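Local coordinates for protein hydrazine synthase subunit alpha (PDB 5C2V) that forms the part of the hydrazine synthase complex that condenses hydroxylamine, made in the gamma subunit, with ammonia to give hydrazine, and carries two heme c groups, at residues D[683-688]-D[765-770]. Residues are numbered along the deposited sequence; the frame is centred on the assembly and turned at random.
Sequences AAYSRA and AQWDNI. With CA (calcium ion), chain Z.
Tyr685 turns the edge of its ring onto one face of the Trp767 indole, in a T-shaped aromatic pair. The centroids of the tyrosine ring and the indole's five-membered ring lie 4.7 Å apart, and the planes meet at 72°. Trp767 reaches across because its CG stands anti to the backbone N (chi1 155°), which carries the flat indole out to the other loop. Its six-membered ring then lies against backbone: Tyr685 CA sits 3.8 Å from that ring's centroid, almost on the normal, a CH-pi contact. Tyrosine thus supplies an aromatic edge and a polarised CA hydrogen to one electron-rich surface, and tryptophan is broad enough to receive both. Ala684 is small enough for its CB to lie over the centre of the tyrosine ring, while its O approaches Trp767 CZ2 obliquely at 3.7 Å. At the far rim of the indole, Ser686 OG comes within 3.6 Å of Trp767 CZ3. Small and polar, this serine suits the N-cap position of helix 687-692, and its OG has its main polar partner in Gln651. Just beyond the tryptophan, Asp768 OD1 binds calcium at 2.3 Å and accepts from Ile770 N in an Asx turn, consistent with the placing of Ile770 O, which also binds the ion. Aspartate suits this place because its other oxygen can meet Arg647 in a salt bridge; Gly772 and Asp774 complete the protein ligands. Between the two segments the buried contact therefore rests on aromatic, CH-pi and van der Waals packing, while Ser686 and Asp768 make their polar and ionic bonds to other partners.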
loop_
_atom_site.group_PDB
_atom_site.type_symbol
_atom_site.label_atom_id
_atom_site.label_comp_id
_atom_site.label_asym_id
_atom_site.label_seq_id
_atom_site.Cartn_x
_atom_site.Cartn_y
_atom_site.Cartn_z
ATOM N N ALA D 683 30.193 -4.736 -12.629
ATOM C CA ALA D 683 30.062 -4.234 -13.991
ATOM C C ALA D 683 29.144 -5.141 -14.804
ATOM O O ALA D 683 29.501 -6.275 -15.131
ATOM C CB ALA D 683 31.425 -4.121 -14.654
ATOM N N ALA D 684 27.964 -4.626 -15.134
ATOM C CA ALA D 684 26.935 -5.400 -15.819
ATOM C C ALA D 684 26.608 -4.790 -17.172
ATOM O O ALA D 684 26.802 -5.418 -18.214
ATOM C CB ALA D 684 25.680 -5.492 -14.965
ATOM N N TYR D 685 26.120 -3.552 -17.137
ATOM C CA TYR D 685 25.600 -2.873 -18.316
ATOM C C TYR D 685 26.479 -1.710 -18.756
ATOM O O TYR D 685 27.463 -1.379 -18.097
ATOM C CB TYR D 685 24.188 -2.360 -18.036
ATOM C CG TYR D 685 23.398 -3.277 -17.142
ATOM C CD1 TYR D 685 22.861 -4.447 -17.647
ATOM C CD2 TYR D 685 23.155 -2.961 -15.807
ATOM C CE1 TYR D 685 22.135 -5.296 -16.853
ATOM C CE2 TYR D 685 22.420 -3.807 -15.004
ATOM C CZ TYR D 685 21.913 -4.972 -15.535
ATOM O OH TYR D 685 21.179 -5.820 -14.744
ATOM N N SER D 686 26.100 -1.078 -19.861
ATOM C CA SER D 686 26.861 0.037 -20.406
ATOM C C SER D 686 26.426 1.363 -19.789
ATOM O O SER D 686 25.596 1.398 -18.879
ATOM C CB SER D 686 26.717 0.093 -21.928
ATOM O OG SER D 686 25.365 0.268 -22.311
ATOM N N ARG D 687 26.994 2.452 -20.296
ATOM C CA ARG D 687 26.686 3.787 -19.795
ATOM C C ARG D 687 25.260 4.205 -20.141
ATOM O O ARG D 687 24.543 4.754 -19.302
ATOM C CB ARG D 687 27.683 4.805 -20.355
ATOM C CG ARG D 687 27.362 6.249 -20.002
ATOM C CD ARG D 687 27.309 6.447 -18.498
ATOM N NE ARG D 687 28.599 6.191 -17.868
ATOM C CZ ARG D 687 28.778 6.076 -16.556
ATOM N NH1 ARG D 687 27.744 6.188 -15.733
ATOM N NH2 ARG D 687 29.988 5.845 -16.067
ATOM N N ALA D 688 24.855 3.942 -21.381
ATOM C CA ALA D 688 23.532 4.333 -21.856
ATOM C C ALA D 688 22.422 3.629 -21.080
ATOM O O ALA D 688 21.415 4.245 -20.726
ATOM C CB ALA D 688 23.402 4.045 -23.344
ATOM N N ALA D 765 12.113 -3.388 -20.603
ATOM C CA ALA D 765 13.383 -2.671 -20.716
ATOM C C ALA D 765 14.566 -3.472 -20.182
ATOM O O ALA D 765 15.355 -2.970 -19.382
ATOM C CB ALA D 765 13.294 -1.327 -19.999
ATOM N N GLN D 766 14.687 -4.718 -20.630
ATOM C CA GLN D 766 15.792 -5.568 -20.207
ATOM C C GLN D 766 17.096 -5.165 -20.885
ATOM O O GLN D 766 17.138 -4.225 -21.679
ATOM C CB GLN D 766 15.489 -7.041 -20.502
ATOM C CG GLN D 766 14.318 -7.622 -19.726
ATOM C CD GLN D 766 12.981 -7.292 -20.357
ATOM O OE1 GLN D 766 12.919 -6.672 -21.418
ATOM N NE2 GLN D 766 11.900 -7.712 -19.709
ATOM N N TRP D 767 18.154 -5.894 -20.553
ATOM C CA TRP D 767 19.481 -5.701 -21.125
ATOM C C TRP D 767 19.853 -6.957 -21.893
ATOM O O TRP D 767 20.060 -6.933 -23.107
ATOM C CB TRP D 767 20.504 -5.403 -20.025
ATOM C CG TRP D 767 21.931 -5.757 -20.362
ATOM C CD1 TRP D 767 22.561 -6.944 -20.110
ATOM C CD2 TRP D 767 22.917 -4.900 -20.954
ATOM N NE1 TRP D 767 23.865 -6.889 -20.538
ATOM C CE2 TRP D 767 24.111 -5.645 -21.056
ATOM C CE3 TRP D 767 22.903 -3.582 -21.419
ATOM C CZ2 TRP D 767 25.278 -5.113 -21.603
ATOM C CZ3 TRP D 767 24.064 -3.058 -21.964
ATOM C CH2 TRP D 767 25.234 -3.822 -22.051
ATOM N N ASP D 768 19.927 -8.064 -21.163
ATOM C CA ASP D 768 20.205 -9.349 -21.766
ATOM C C ASP D 768 18.884 -10.093 -21.896
ATOM O O ASP D 768 18.347 -10.600 -20.913
ATOM C CB ASP D 768 21.199 -10.122 -20.895
ATOM C CG ASP D 768 21.924 -11.204 -21.651
ATOM O OD1 ASP D 768 21.278 -11.902 -22.453
ATOM O OD2 ASP D 768 23.146 -11.354 -21.442
ATOM N N ASN D 769 18.360 -10.144 -23.116
ATOM C CA ASN D 769 17.100 -10.826 -23.380
ATOM C C ASN D 769 17.301 -12.210 -23.985
ATOM O O ASN D 769 16.335 -12.901 -24.302
ATOM C CB ASN D 769 16.208 -9.975 -24.286
ATOM C CG ASN D 769 15.017 -9.395 -23.544
ATOM O OD1 ASN D 769 14.599 -9.920 -22.510
ATOM N ND2 ASN D 769 14.460 -8.310 -24.070
ATOM N N ILE D 770 18.558 -12.599 -24.158
ATOM C CA ILE D 770 18.883 -13.923 -24.674
ATOM C C ILE D 770 19.270 -14.849 -23.526
ATOM O O ILE D 770 20.347 -14.706 -22.952
ATOM C CB ILE D 770 20.031 -13.864 -25.700
ATOM C CG1 ILE D 770 19.689 -12.889 -26.828
ATOM C CG2 ILE D 770 20.325 -15.251 -26.253
ATOM C CD1 ILE D 770 20.806 -12.698 -27.831
HETATM CA CA CA Z . 22.095 -14.064 -22.121
HETATM O O HOH W 1 24.152 -13.312 -21.126
HETATM O O HOH W 2 21.044 -14.232 -19.983
#